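PDB 2PLJ: lysine/ornithine decarboxylase from Vibrio vulnificus, which catalyses the decarboxylation of lysine and ornithine, probably through a pyridoxal phosphate cofactor, and is seen here with putrescine joined to that cofactor. Local coordinates for residues P56-D61 with A402-L407; G216-N221 with F256-T261; A299-A304 with L379-T384; G323-F328 with S361-A366; A336-T341 with R383-Y388. One frame throughout, in Å; residues are numbered along the deposited sequence.

Contact 1 (P56-D61 with A402-L407); sequences PLLLLD and AQTIAL
Leu58 lays its side chain over Ala402 and Thr404: its CG stands 4.0 Å from Ala402 CB, while Thr404 OG1 sits against both CB and CD1 of the leucine. Thr404 turns that hydroxyl toward its own backbone N and leaves CG2 anti to it (chi1 -67° for OG1), which carries the methyl on to Leu60, 4.0 Å from CG2 to Leu60 CB. Further along the same face, Leu60 CD2 meets the methyl of Ala406. These are neighbouring parallel strands, 57-61 and 403-407, in the beta-barrel domain of a fold that pairs it with a beta/alpha barrel, and they join the early chain to its last strand. Leu58 and Leu60 each bond, through N and O, to the two residues flanking their partner, as in a parallel ladder: Leu58 N to Gln403 O at 2.8 Å, Ile405 N to Leu58 O at 2.7 Å, Leu60 N to Ile405 O and Leu407 N to Leu60 O. Gln403 N also donates to Pro56 O. On the other face, Leu59 and Ile405 run side by side, with Leu59 CD2 3.9 Å from Ile405 CB; helix 40-53 packs on both. Leu57 likewise lies alongside Gln403, whose extended chain carries OE1 away to a hydrogen bond with Gln25. Leu407 CB lies 3.4 Å from Leu60 O. Asp61, the N-cap of the following helix, accepts at OD1 from Asp63 N and also from Asn408 ND2.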
# COMPACT_ATOMS: atom_id res chain seq x y z
N PRO A 56 17.28 1.63 0.46
CA PRO A 56 16.96 0.81 1.63
C PRO A 56 17.00 -0.70 1.34
O PRO A 56 16.88 -1.12 0.18
CB PRO A 56 15.53 1.24 1.98
CG PRO A 56 14.92 1.63 0.67
CD PRO A 56 16.07 2.10 -0.24
N LEU A 57 17.15 -1.49 2.41
CA LEU A 57 17.30 -2.95 2.31
C LEU A 57 16.42 -3.63 3.33
O LEU A 57 16.09 -3.03 4.37
CB LEU A 57 18.75 -3.36 2.64
CG LEU A 57 19.87 -2.85 1.75
CD1 LEU A 57 21.23 -3.27 2.30
CD2 LEU A 57 19.67 -3.28 0.29
N LEU A 58 16.08 -4.89 3.06
CA LEU A 58 15.48 -5.78 4.04
C LEU A 58 16.42 -7.00 4.15
O LEU A 58 16.64 -7.70 3.15
CB LEU A 58 14.10 -6.20 3.58
CG LEU A 58 13.07 -5.07 3.56
CD1 LEU A 58 11.85 -5.50 2.79
CD2 LEU A 58 12.63 -4.71 4.98
N LEU A 59 16.98 -7.23 5.33
CA LEU A 59 17.91 -8.35 5.53
C LEU A 59 17.13 -9.55 6.06
O LEU A 59 16.61 -9.51 7.18
CB LEU A 59 19.06 -7.97 6.47
CG LEU A 59 19.82 -6.68 6.10
CD1 LEU A 59 20.95 -6.45 7.11
CD2 LEU A 59 20.36 -6.78 4.65
N LEU A 60 17.05 -10.59 5.26
CA LEU A 60 16.31 -11.80 5.60
C LEU A 60 17.28 -12.89 6.08
O LEU A 60 18.19 -13.32 5.35
CB LEU A 60 15.55 -12.29 4.37
CG LEU A 60 15.02 -13.74 4.43
CD1 LEU A 60 13.96 -13.81 5.56
CD2 LEU A 60 14.43 -14.12 3.06
N ASP A 61 17.08 -13.32 7.32
CA ASP A 61 17.98 -14.32 7.91
C ASP A 61 17.25 -15.67 7.96
O ASP A 61 16.34 -15.88 8.80
CB ASP A 61 18.42 -13.88 9.31
CG ASP A 61 19.42 -14.86 9.95
OD1 ASP A 61 19.70 -15.92 9.34
OD2 ASP A 61 19.89 -14.57 11.09
N ALA A 402 12.57 -1.15 -1.17
CA ALA A 402 13.70 -1.81 -0.52
C ALA A 402 14.00 -3.16 -1.18
O ALA A 402 13.07 -3.91 -1.53
CB ALA A 402 13.39 -2.02 0.95
N GLN A 403 15.28 -3.44 -1.36
CA GLN A 403 15.73 -4.72 -1.88
C GLN A 403 15.90 -5.69 -0.72
O GLN A 403 16.53 -5.37 0.30
CB GLN A 403 17.07 -4.55 -2.61
CG GLN A 403 17.49 -5.84 -3.31
CD GLN A 403 18.76 -5.74 -4.13
OE1 GLN A 403 19.09 -6.68 -4.85
NE2 GLN A 403 19.48 -4.60 -4.03
N THR A 404 15.35 -6.89 -0.87
CA THR A 404 15.56 -7.93 0.14
C THR A 404 16.86 -8.70 -0.13
O THR A 404 17.11 -9.14 -1.26
CB THR A 404 14.33 -8.88 0.20
OG1 THR A 404 13.18 -8.16 0.70
CG2 THR A 404 14.57 -10.05 1.15
N ILE A 405 17.67 -8.86 0.90
CA ILE A 405 18.92 -9.63 0.78
C ILE A 405 18.75 -10.90 1.62
O ILE A 405 18.58 -10.81 2.84
CB ILE A 405 20.15 -8.84 1.29
CG1 ILE A 405 20.24 -7.44 0.64
CG2 ILE A 405 21.41 -9.68 1.01
CD1 ILE A 405 20.29 -7.48 -0.88
N ALA A 406 18.79 -12.07 0.97
CA ALA A 406 18.52 -13.34 1.67
C ALA A 406 19.85 -13.93 2.11
O ALA A 406 20.76 -14.16 1.27
CB ALA A 406 17.77 -14.33 0.76
N LEU A 407 19.93 -14.22 3.41
CA LEU A 407 21.13 -14.76 4.05
C LEU A 407 20.92 -16.14 4.67
O LEU A 407 19.81 -16.46 5.16
CB LEU A 407 21.60 -13.80 5.17
CG LEU A 407 21.64 -12.29 4.86
CD1 LEU A 407 21.79 -11.47 6.13
CD2 LEU A 407 22.77 -12.03 3.92

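Contact 2 (G216-N221 with F256-T261); sequences GSQTTN and FPVNYT. With P3T ((4-{[(4-aminobutyl)amino]methyl}-5-hydroxy-6-methylpyridin-3-yl)methyl dihydrogen phosphate), chain D.
The Gln218 amide meets the edge of the Tyr260 ring, with OE1 in the ring plane and NE2 3.8 Å from Tyr260 CD2. The same amide pairs with the backbone of Val258 through both its ends. NE2 donates to Val258 O at 2.8 Å in a nearly straight bond (176°); NE2 lies in the carbonyl plane of Val258, and Val258 O in turn lies in the plane of the glutamine amide. OE1 accepts from Val258 N at 3.1 Å. Two bonds to one residue fix the rotation of the amide. The chain gets there by leaving CG anti to the backbone N and bending at chi2 (70°). The Pro257 ring lies against Thr219 O (CG at 3.3 Å), a buried carbonyl oxygen with no hydrogen-bond partner in the model. Thr219 OG1 donates to Gly216 O.

A water joins the two loops at the cofactor end: it accepts from Gln218 N and donates to Phe256 O and to phosphate oxygen OAC of P3T. Ser217 OG donates to that same OAC at 2.6 Å and is also hydrogen-bonded to Arg293 NH2. Gly255 N, Gly292 N and Arg293 N are further partners of the ligand. Loops following successive barrel strands, gathered here with backbone N-H groups and a serine, are consistent with the phosphate site of a pyridoxal-binding beta/alpha barrel.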
# COMPACT_ATOMS: atom_id res chain seq x y z
N GLY A 216 -7.79 -14.62 14.15
CA GLY A 216 -7.28 -13.26 13.88
C GLY A 216 -5.76 -13.14 14.07
O GLY A 216 -5.13 -13.89 14.83
N SER A 217 -5.17 -12.17 13.39
CA SER A 217 -3.71 -12.06 13.42
C SER A 217 -3.22 -11.38 14.72
O SER A 217 -3.95 -10.53 15.31
CB SER A 217 -3.22 -11.34 12.14
OG SER A 217 -1.80 -11.49 11.97
N GLN A 218 -2.01 -11.76 15.17
CA GLN A 218 -1.40 -11.25 16.42
C GLN A 218 -2.39 -11.40 17.58
O GLN A 218 -2.73 -10.44 18.25
CB GLN A 218 -0.90 -9.81 16.24
CG GLN A 218 -0.05 -9.24 17.38
CD GLN A 218 1.36 -9.85 17.52
OE1 GLN A 218 1.77 -10.74 16.76
NE2 GLN A 218 2.11 -9.34 18.49
N THR A 219 -2.91 -12.61 17.73
CA THR A 219 -3.82 -12.93 18.84
C THR A 219 -2.97 -13.17 20.07
O THR A 219 -2.11 -14.06 20.06
CB THR A 219 -4.64 -14.19 18.51
OG1 THR A 219 -5.62 -13.86 17.52
CG2 THR A 219 -5.38 -14.70 19.77
N THR A 220 -3.24 -12.42 21.14
CA THR A 220 -2.40 -12.49 22.34
C THR A 220 -3.02 -13.35 23.44
O THR A 220 -2.33 -13.72 24.40
CB THR A 220 -2.06 -11.09 22.86
OG1 THR A 220 -3.28 -10.35 23.07
CG2 THR A 220 -1.11 -10.37 21.86
N ASN A 221 -4.31 -13.66 23.29
CA ASN A 221 -5.05 -14.51 24.23
C ASN A 221 -5.34 -15.88 23.61
O ASN A 221 -6.19 -16.00 22.73
CB ASN A 221 -6.38 -13.85 24.64
CG ASN A 221 -7.13 -14.64 25.71
OD1 ASN A 221 -6.74 -15.76 26.06
ND2 ASN A 221 -8.20 -14.05 26.24
N PHE A 256 -0.65 -16.74 15.70
CA PHE A 256 0.30 -16.86 16.80
C PHE A 256 1.12 -15.58 16.81
O PHE A 256 1.54 -15.10 15.75
CB PHE A 256 1.20 -18.08 16.58
CG PHE A 256 0.41 -19.33 16.28
CD1 PHE A 256 -0.28 -20.00 17.30
CD2 PHE A 256 0.25 -19.76 14.95
CE1 PHE A 256 -1.05 -21.14 17.00
CE2 PHE A 256 -0.51 -20.89 14.65
CZ PHE A 256 -1.17 -21.58 15.68
N PRO A 257 1.27 -14.99 18.01
CA PRO A 257 1.86 -13.66 18.11
C PRO A 257 3.39 -13.65 18.28
O PRO A 257 3.99 -14.62 18.75
CB PRO A 257 1.18 -13.11 19.39
CG PRO A 257 1.12 -14.34 20.30
CD PRO A 257 0.78 -15.49 19.31
N VAL A 258 3.98 -12.51 17.92
CA VAL A 258 5.42 -12.29 18.13
C VAL A 258 5.64 -10.96 18.84
O VAL A 258 4.74 -10.11 18.88
CB VAL A 258 6.20 -12.29 16.80
CG1 VAL A 258 5.99 -13.59 16.06
CG2 VAL A 258 5.81 -11.11 15.94
N ASN A 259 6.83 -10.78 19.38
CA ASN A 259 7.17 -9.54 20.07
C ASN A 259 7.44 -8.44 19.08
O ASN A 259 8.29 -8.61 18.19
CB ASN A 259 8.41 -9.73 20.93
CG ASN A 259 8.17 -10.72 22.05
OD1 ASN A 259 8.86 -11.73 22.17
ND2 ASN A 259 7.16 -10.47 22.83
N TYR A 260 6.74 -7.33 19.25
CA TYR A 260 7.11 -6.08 18.57
C TYR A 260 7.71 -5.16 19.62
O TYR A 260 8.86 -5.33 20.00
CB TYR A 260 5.93 -5.44 17.82
CG TYR A 260 5.61 -6.23 16.58
CD1 TYR A 260 6.31 -6.01 15.38
CD2 TYR A 260 4.65 -7.25 16.62
CE1 TYR A 260 6.03 -6.76 14.23
CE2 TYR A 260 4.35 -8.01 15.49
CZ TYR A 260 5.05 -7.78 14.30
OH TYR A 260 4.73 -8.58 13.19
N THR A 261 6.94 -4.19 20.11
CA THR A 261 7.48 -3.32 21.17
C THR A 261 6.95 -3.71 22.55
O THR A 261 7.35 -3.12 23.55
CB THR A 261 7.19 -1.82 20.91
OG1 THR A 261 5.78 -1.60 20.93
CG2 THR A 261 7.78 -1.39 19.55
OAE P3T D . -0.22 -16.33 11.44
PAU P3T D . -0.82 -14.98 10.87
OAF P3T D . 0.23 -14.29 9.87
OAC P3T D . -1.32 -14.00 11.91
OAP P3T D . -2.08 -15.28 9.89
CAM P3T D . -1.85 -16.12 8.69
CAS P3T D . -3.25 -16.43 8.14
CAH P3T D . -3.61 -17.78 8.23
NAO P3T D . -4.81 -18.17 7.80
CAQ P3T D . -5.71 -17.32 7.31
CAA P3T D . -7.09 -17.86 6.86
CAR P3T D . -5.42 -15.95 7.21
OAD P3T D . -6.34 -15.12 6.69
CAT P3T D . -4.16 -15.47 7.65
CAG P3T D . -3.84 -14.09 7.50
NAN P3T D . -4.81 -13.19 7.43
CAL P3T D . -4.65 -11.71 7.24
CAK P3T D . -3.59 -11.09 8.17
CAJ P3T D . -3.49 -9.59 7.77
CAI P3T D . -2.46 -8.86 8.63
NAB P3T D . -2.50 -7.39 8.42
O HOH W 1 0.08 -13.31 14.08

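Contact 3 (A299-A304 with L379-T384); sequences AVTSVA and LVIGRT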
# COMPACT_ATOMS: atom_id res chain seq x y z
N ALA A 299 12.38 -12.57 11.29
CA ALA A 299 13.49 -12.97 10.41
C ALA A 299 14.02 -11.84 9.53
O ALA A 299 15.02 -12.04 8.81
CB ALA A 299 13.07 -14.18 9.55
N VAL A 300 13.39 -10.67 9.57
CA VAL A 300 13.79 -9.59 8.66
C VAL A 300 14.12 -8.33 9.46
O VAL A 300 13.39 -7.97 10.40
CB VAL A 300 12.70 -9.30 7.57
CG1 VAL A 300 13.07 -8.08 6.71
CG2 VAL A 300 12.43 -10.55 6.69
N THR A 301 15.21 -7.69 9.09
CA THR A 301 15.62 -6.40 9.66
C THR A 301 15.63 -5.37 8.56
O THR A 301 16.22 -5.62 7.50
CB THR A 301 17.05 -6.56 10.20
OG1 THR A 301 17.06 -7.61 11.17
CG2 THR A 301 17.53 -5.23 10.86
N SER A 302 15.00 -4.22 8.77
CA SER A 302 14.96 -3.19 7.71
C SER A 302 16.11 -2.22 7.93
O SER A 302 16.52 -1.99 9.06
CB SER A 302 13.64 -2.43 7.69
OG SER A 302 13.44 -1.73 8.93
N VAL A 303 16.61 -1.67 6.82
CA VAL A 303 17.69 -0.70 6.87
C VAL A 303 17.29 0.44 5.93
O VAL A 303 17.08 0.22 4.72
CB VAL A 303 19.06 -1.31 6.42
CG1 VAL A 303 20.18 -0.26 6.54
CG2 VAL A 303 19.39 -2.56 7.23
N ALA A 304 17.15 1.63 6.50
CA ALA A 304 16.90 2.84 5.68
C ALA A 304 17.97 3.86 5.97
O ALA A 304 18.65 3.79 6.99
CB ALA A 304 15.52 3.43 6.00
N LEU A 379 22.08 5.54 9.12
CA LEU A 379 21.11 4.42 9.03
C LEU A 379 20.12 4.32 10.19
O LEU A 379 20.48 4.51 11.37
CB LEU A 379 21.85 3.10 8.85
CG LEU A 379 22.88 3.05 7.73
CD1 LEU A 379 23.49 1.65 7.63
CD2 LEU A 379 22.27 3.49 6.40
N VAL A 380 18.89 3.94 9.81
CA VAL A 380 17.80 3.70 10.74
C VAL A 380 17.37 2.25 10.51
O VAL A 380 17.13 1.84 9.36
CB VAL A 380 16.62 4.66 10.51
CG1 VAL A 380 15.42 4.27 11.38
CG2 VAL A 380 17.08 6.10 10.80
N ILE A 381 17.29 1.49 11.60
CA ILE A 381 17.12 0.03 11.53
C ILE A 381 15.78 -0.29 12.16
O ILE A 381 15.46 0.24 13.23
CB ILE A 381 18.26 -0.69 12.33
CG1 ILE A 381 19.69 -0.21 11.95
CG2 ILE A 381 18.11 -2.21 12.29
CD1 ILE A 381 19.98 -0.09 10.45
N GLY A 382 15.00 -1.14 11.51
CA GLY A 382 13.72 -1.62 12.06
C GLY A 382 13.79 -3.12 12.34
O GLY A 382 14.36 -3.88 11.54
N ARG A 383 13.26 -3.55 13.48
CA ARG A 383 13.25 -4.98 13.82
C ARG A 383 11.86 -5.58 13.64
O ARG A 383 10.85 -4.86 13.69
CB ARG A 383 13.69 -5.25 15.27
CG ARG A 383 14.77 -4.34 15.87
CD ARG A 383 16.12 -4.50 15.20
NE ARG A 383 16.72 -5.83 15.35
CZ ARG A 383 17.60 -6.17 16.30
NH1 ARG A 383 17.95 -5.31 17.26
NH2 ARG A 383 18.10 -7.40 16.32
N THR A 384 11.83 -6.92 13.56
CA THR A 384 10.57 -7.66 13.41
C THR A 384 9.84 -7.14 12.14
O THR A 384 8.62 -6.93 12.12
CB THR A 384 9.64 -7.53 14.66
OG1 THR A 384 10.44 -7.40 15.86
CG2 THR A 384 8.72 -8.76 14.78
O HOH W 2 13.99 -8.64 13.33
O HOH W 3 16.54 -8.06 13.79
O HOH W 4 14.45 0.74 8.25
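Strand 300-312, through its residues 300-304, and strand 379-382 are antiparallel neighbours in the beta-barrel domain, and Thr301 meets Ile381 across them with unusually tight methyls, CG2 to CG2 at 3.4 Å. Two hydrogen-bonded pairs hold the backbones. Ser302 and Gly382 exchange N-H and C=O, with Ser302 N to Gly382 O at 2.9 Å; Ala304 and Val380 do the same, with Val380 N to Ala304 O at 2.8 Å. Between them Val303 and Ile381 form the non-hydrogen-bonded pair, side chains alongside one another and pointing the same way, with Val303 CG1 3.9 Å from Ile381 CD1. That valine methyl also reaches Leu379 CD1, and helix 40-53 lies against Val303 and Leu379, making this the helix-covered side of the sheet. On the other face Ser302 OG lies between its own backbone N and carbonyl carbon (chi1 62°), a position that packs it over the bare CA of Gly382, 3.1 Å away. A water hydrogen-bonded to Ser302 OG donates to Val380 O. Beyond Gly382 the direct ladder gives way to water: one molecule bridges Val300 O and Thr384 N, and another accepts from Arg383 NE at 2.7 Å, in the guanidinium plane, while also hydrogen-bonding Thr301 OG1.

Contact 4 (G323-F328 with S361-A366); sequences GIYGSF and SVDVIA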
# COMPACT_ATOMS: atom_id res chain seq x y z
N GLY A 323 9.46 4.11 3.83
CA GLY A 323 8.39 4.62 4.67
C GLY A 323 7.07 3.89 4.47
O GLY A 323 7.07 2.72 4.10
N ILE A 324 5.97 4.60 4.73
CA ILE A 324 4.64 3.96 4.82
C ILE A 324 4.11 3.48 3.49
O ILE A 324 3.17 2.67 3.45
CB ILE A 324 3.57 4.85 5.51
CG1 ILE A 324 3.00 5.86 4.49
CG2 ILE A 324 4.12 5.43 6.84
CD1 ILE A 324 1.76 6.61 4.97
N TYR A 325 4.70 3.97 2.38
CA TYR A 325 4.33 3.45 1.05
C TYR A 325 5.23 2.29 0.62
O TYR A 325 5.07 1.72 -0.48
CB TYR A 325 4.39 4.57 0.03
CG TYR A 325 3.22 5.53 0.16
CD1 TYR A 325 1.94 5.18 -0.36
CD2 TYR A 325 3.36 6.77 0.80
CE1 TYR A 325 0.85 6.04 -0.26
CE2 TYR A 325 2.28 7.64 0.88
CZ TYR A 325 1.04 7.27 0.33
OH TYR A 325 -0.02 8.15 0.43
N GLY A 326 6.15 1.95 1.52
CA GLY A 326 7.15 0.91 1.29
C GLY A 326 7.14 -0.14 2.40
O GLY A 326 6.09 -0.74 2.68
N SER A 327 8.29 -0.35 3.04
CA SER A 327 8.41 -1.43 4.03
C SER A 327 7.62 -1.18 5.29
O SER A 327 7.23 -2.13 5.99
CB SER A 327 9.87 -1.69 4.44
OG SER A 327 10.71 -1.87 3.31
N PHE A 328 7.31 0.11 5.54
CA PHE A 328 6.51 0.49 6.72
C PHE A 328 5.03 0.61 6.44
O PHE A 328 4.27 1.17 7.24
CB PHE A 328 7.08 1.76 7.35
CG PHE A 328 8.45 1.54 7.94
CD1 PHE A 328 8.60 1.03 9.24
CD2 PHE A 328 9.60 1.78 7.18
CE1 PHE A 328 9.89 0.80 9.77
CE2 PHE A 328 10.89 1.54 7.70
CZ PHE A 328 11.03 1.06 9.00
N SER A 361 2.39 14.14 3.31
CA SER A 361 2.50 14.41 4.75
C SER A 361 2.10 13.20 5.62
O SER A 361 2.55 13.08 6.76
CB SER A 361 1.72 15.68 5.12
OG SER A 361 0.36 15.52 4.75
N VAL A 362 1.30 12.28 5.08
CA VAL A 362 0.89 11.06 5.80
C VAL A 362 2.09 10.09 5.95
O VAL A 362 2.09 9.22 6.83
CB VAL A 362 -0.28 10.29 5.08
CG1 VAL A 362 0.19 9.58 3.80
CG2 VAL A 362 -0.89 9.24 6.02
N ASP A 363 3.09 10.26 5.09
CA ASP A 363 4.21 9.33 5.08
C ASP A 363 5.20 9.68 6.21
O ASP A 363 6.26 10.28 6.00
CB ASP A 363 4.90 9.33 3.72
CG ASP A 363 5.98 8.26 3.61
OD1 ASP A 363 6.19 7.51 4.60
OD2 ASP A 363 6.58 8.17 2.51
N VAL A 364 4.83 9.25 7.42
CA VAL A 364 5.63 9.45 8.63
C VAL A 364 5.69 8.12 9.37
O VAL A 364 4.63 7.48 9.58
CB VAL A 364 5.02 10.55 9.50
CG1 VAL A 364 5.69 10.63 10.88
CG2 VAL A 364 5.12 11.88 8.73
N ILE A 365 6.90 7.70 9.75
CA ILE A 365 7.11 6.40 10.42
C ILE A 365 7.08 6.52 11.94
O ILE A 365 6.60 5.61 12.63
CB ILE A 365 8.49 5.81 10.01
CG1 ILE A 365 8.56 5.58 8.49
CG2 ILE A 365 8.84 4.60 10.89
CD1 ILE A 365 10.04 5.61 8.00
N ALA A 366 7.60 7.64 12.47
CA ALA A 366 7.61 7.87 13.91
C ALA A 366 7.40 9.36 14.12
O ALA A 366 8.25 10.16 13.73
CB ALA A 366 8.92 7.45 14.52
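Ile324 projects from a type I beta turn, Gly323 to Gly326, into the irregular chain at 361-366, at the dimer interface. Its CB stands 3.8 Å from Asp363 OD1. From there CG1, held between the backbone N and the carbonyl carbon (chi1 82°), runs past Asp363 in the opposite direction to the carboxylate's own chain, and CG2 approaches Val364 O. The tip, CD1, comes to 3.2 Å from Val362 O and 3.6 Å from Val362 CG1, crossing that valine at about a right angle. Asp363 OD1 also accepts from Ile324 N at 2.9 Å, the donor standing above the carboxylate plane; Thr358 is hydrogen-bonded to OD2. OD2 lies at the edge of the Tyr325 ring, whose plane is turned 82° from the carboxylate. Asp363 centres an inverse gamma turn, with Val364 N bonded to Val362 O, while Gly323 O receives Gly326 N and Phe328 N from opposite faces of its plane.

Asp360 is hydrogen-bonded to the hydroxyl of Tyr325, whose side chain is about 5 Å from a bound P3T. Phe333 of the second subunit stacks on the Tyr325 ring, and Lys186 of that subunit is hydrogen-bonded to Asp363 O. Ile365, part of a classic beta bulge facing Leu354, crosses Phe328 at about a right angle. Its CG2 lies over the ring face in a CH-pi contact, 4.2 Å from the Phe328 centroid, and its CD1 is 3.9 Å from Phe328 CD2.

Contact 5 (A336-T341 with R383-Y388); sequences ARYPLT and RTMGAY. With P3T ((4-{[(4-aminobutyl)amino]methyl}-5-hydroxy-6-methylpyridin-3-yl)methyl dihydrogen phosphate), chain D.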
# COMPACT_ATOMS: atom_id res chain seq x y z
N ALA A 336 0.58 -1.54 12.80
CA ALA A 336 1.82 -2.03 13.36
C ALA A 336 2.63 -0.96 14.10
O ALA A 336 2.43 0.25 13.91
CB ALA A 336 2.69 -2.64 12.27
N ARG A 337 3.58 -1.42 14.91
CA ARG A 337 4.58 -0.56 15.53
C ARG A 337 5.84 -1.41 15.69
O ARG A 337 5.80 -2.47 16.33
CB ARG A 337 4.13 -0.02 16.89
CG ARG A 337 5.09 1.02 17.42
CD ARG A 337 4.71 1.52 18.81
NE ARG A 337 5.66 2.54 19.25
CZ ARG A 337 5.33 3.79 19.58
NH1 ARG A 337 4.05 4.20 19.56
NH2 ARG A 337 6.27 4.65 19.97
N TYR A 338 6.94 -0.95 15.08
CA TYR A 338 8.18 -1.73 15.08
C TYR A 338 9.23 -1.08 15.95
O TYR A 338 9.34 0.16 15.94
CB TYR A 338 8.76 -1.91 13.65
CG TYR A 338 7.70 -2.31 12.64
CD1 TYR A 338 7.34 -3.66 12.48
CD2 TYR A 338 7.05 -1.34 11.85
CE1 TYR A 338 6.33 -4.04 11.60
CE2 TYR A 338 6.04 -1.70 10.94
CZ TYR A 338 5.71 -3.06 10.82
OH TYR A 338 4.75 -3.40 9.91
N PRO A 339 10.05 -1.90 16.64
CA PRO A 339 11.21 -1.31 17.34
C PRO A 339 12.13 -0.67 16.29
O PRO A 339 12.36 -1.27 15.25
CB PRO A 339 11.91 -2.51 18.00
CG PRO A 339 10.92 -3.68 17.89
CD PRO A 339 10.02 -3.37 16.73
N LEU A 340 12.61 0.52 16.58
CA LEU A 340 13.51 1.27 15.69
C LEU A 340 14.78 1.64 16.44
O LEU A 340 14.73 1.98 17.63
CB LEU A 340 12.83 2.54 15.17
CG LEU A 340 11.54 2.38 14.33
CD1 LEU A 340 10.86 3.74 14.14
CD2 LEU A 340 11.82 1.69 13.01
N THR A 341 15.91 1.58 15.75
CA THR A 341 17.17 1.99 16.35
C THR A 341 18.05 2.65 15.29
O THR A 341 17.67 2.75 14.11
CB THR A 341 17.85 0.80 17.11
OG1 THR A 341 18.91 1.28 17.95
CG2 THR A 341 18.36 -0.29 16.16
N ARG A 383 13.26 -3.55 13.48
CA ARG A 383 13.25 -4.98 13.82
C ARG A 383 11.86 -5.58 13.64
O ARG A 383 10.85 -4.86 13.69
CB ARG A 383 13.69 -5.25 15.27
CG ARG A 383 14.77 -4.34 15.87
CD ARG A 383 16.12 -4.50 15.20
NE ARG A 383 16.72 -5.83 15.35
CZ ARG A 383 17.60 -6.17 16.30
NH1 ARG A 383 17.95 -5.31 17.26
NH2 ARG A 383 18.10 -7.40 16.32
N THR A 384 11.83 -6.92 13.56
CA THR A 384 10.57 -7.66 13.41
C THR A 384 9.84 -7.14 12.14
O THR A 384 8.62 -6.93 12.12
CB THR A 384 9.64 -7.53 14.66
OG1 THR A 384 10.44 -7.40 15.86
CG2 THR A 384 8.72 -8.76 14.78
N MET A 385 10.63 -6.96 11.09
CA MET A 385 10.14 -6.38 9.83
C MET A 385 9.76 -7.40 8.74
O MET A 385 9.69 -7.07 7.54
CB MET A 385 11.14 -5.34 9.29
CG MET A 385 11.22 -4.06 10.12
SD MET A 385 9.70 -3.10 9.93
CE MET A 385 9.89 -2.50 8.27
N GLY A 386 9.50 -8.65 9.15
CA GLY A 386 9.33 -9.72 8.16
C GLY A 386 7.92 -9.89 7.61
O GLY A 386 7.75 -10.36 6.48
N ALA A 387 6.91 -9.58 8.43
CA ALA A 387 5.54 -9.98 8.10
C ALA A 387 4.68 -8.75 7.80
O ALA A 387 4.68 -7.80 8.60
CB ALA A 387 4.91 -10.78 9.28
N TYR A 388 3.94 -8.78 6.67
CA TYR A 388 3.02 -7.68 6.29
C TYR A 388 3.77 -6.34 6.26
O TYR A 388 3.32 -5.33 6.84
CB TYR A 388 1.78 -7.63 7.22
CG TYR A 388 1.15 -9.00 7.42
CD1 TYR A 388 0.45 -9.62 6.37
CD2 TYR A 388 1.28 -9.68 8.65
CE1 TYR A 388 -0.13 -10.87 6.55
CE2 TYR A 388 0.69 -10.95 8.85
CZ TYR A 388 0.02 -11.56 7.78
OH TYR A 388 -0.54 -12.79 7.94
OAE P3T D . -0.22 -16.33 11.44
PAU P3T D . -0.82 -14.98 10.87
OAF P3T D . 0.23 -14.29 9.87
OAC P3T D . -1.32 -14.00 11.91
OAP P3T D . -2.08 -15.28 9.89
CAM P3T D . -1.85 -16.12 8.69
CAS P3T D . -3.25 -16.43 8.14
CAH P3T D . -3.61 -17.78 8.23
NAO P3T D . -4.81 -18.17 7.80
CAQ P3T D . -5.71 -17.32 7.31
CAA P3T D . -7.09 -17.86 6.86
CAR P3T D . -5.42 -15.95 7.21
OAD P3T D . -6.34 -15.12 6.69
CAT P3T D . -4.16 -15.47 7.65
CAG P3T D . -3.84 -14.09 7.50
NAN P3T D . -4.81 -13.19 7.43
CAL P3T D . -4.65 -11.71 7.24
CAK P3T D . -3.59 -11.09 8.17
CAJ P3T D . -3.49 -9.59 7.77
CAI P3T D . -2.46 -8.86 8.63
NAB P3T D . -2.50 -7.39 8.42
O HOH W 5 3.76 -5.81 10.25
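One direct backbone hydrogen bond joins the segments, Arg383 N to Pro339 O at 3.0 Å and nearly straight (167°), just before residues 340-341 take up strand geometry. Beside it the Pro339 ring crosses the root of Arg383 at about a right angle, CB to Arg383 CG at 4.0 Å, while the bent arginine chain carries its guanidinium away. Tyr338 has Met385 SD over one face, a Met-aromatic contact with sulfur 3.5 Å from the ring centroid. The bend at chi2 of Met385 (-70°) brings SD over the ring; chi3 then sets only the direction of CE. The Tyr338 hydroxyl is hydrogen-bonded to a water at 2.6 Å, and the water also lies 2.7 Å from Ala387 O, to which it can donate.

Tyr388 faces the ligand instead: CAI of the putrescine chain of P3T sits over the centre of its ring, and its OH donates to phosphate oxygen OAF at 2.6 Å, the oxygen lying in the ring plane. The tyrosine thus touches both the phosphate and the product portion of the adduct. Phe396 of the second subunit packs on Tyr388. Helix 293-296 lies against Ala387 and Tyr388, Met385 pairs through its backbone with Val300 of strand 300-312, and Thr341, within strand 340-342, is backbone-bonded to Ile381 of strand 379-382.

Contacts 1, 3 and 5 follow one sheet: Leu59 N lies 2.8 Å from Thr301 O between contacts 1 and 3, and Ile381 N 2.8 Å from Thr341 O between contacts 3 and 5, which share Arg383 and Thr384. Contact 4 abuts this sheet through Phe328, whose CZ is 3.7 Å from Ser302 OG of contact 3. Contacts 2 and 5 both touch P3T, meeting its phosphate through Ser217 and Tyr388, and pack directly where Tyr260 CB is 3.3 Å from Arg337 O. Contact 1 does not touch contact 2: their centres are 23 Å apart and their nearest atoms about 12 Å. The long chain loop of contact 1 encloses the other four contacts.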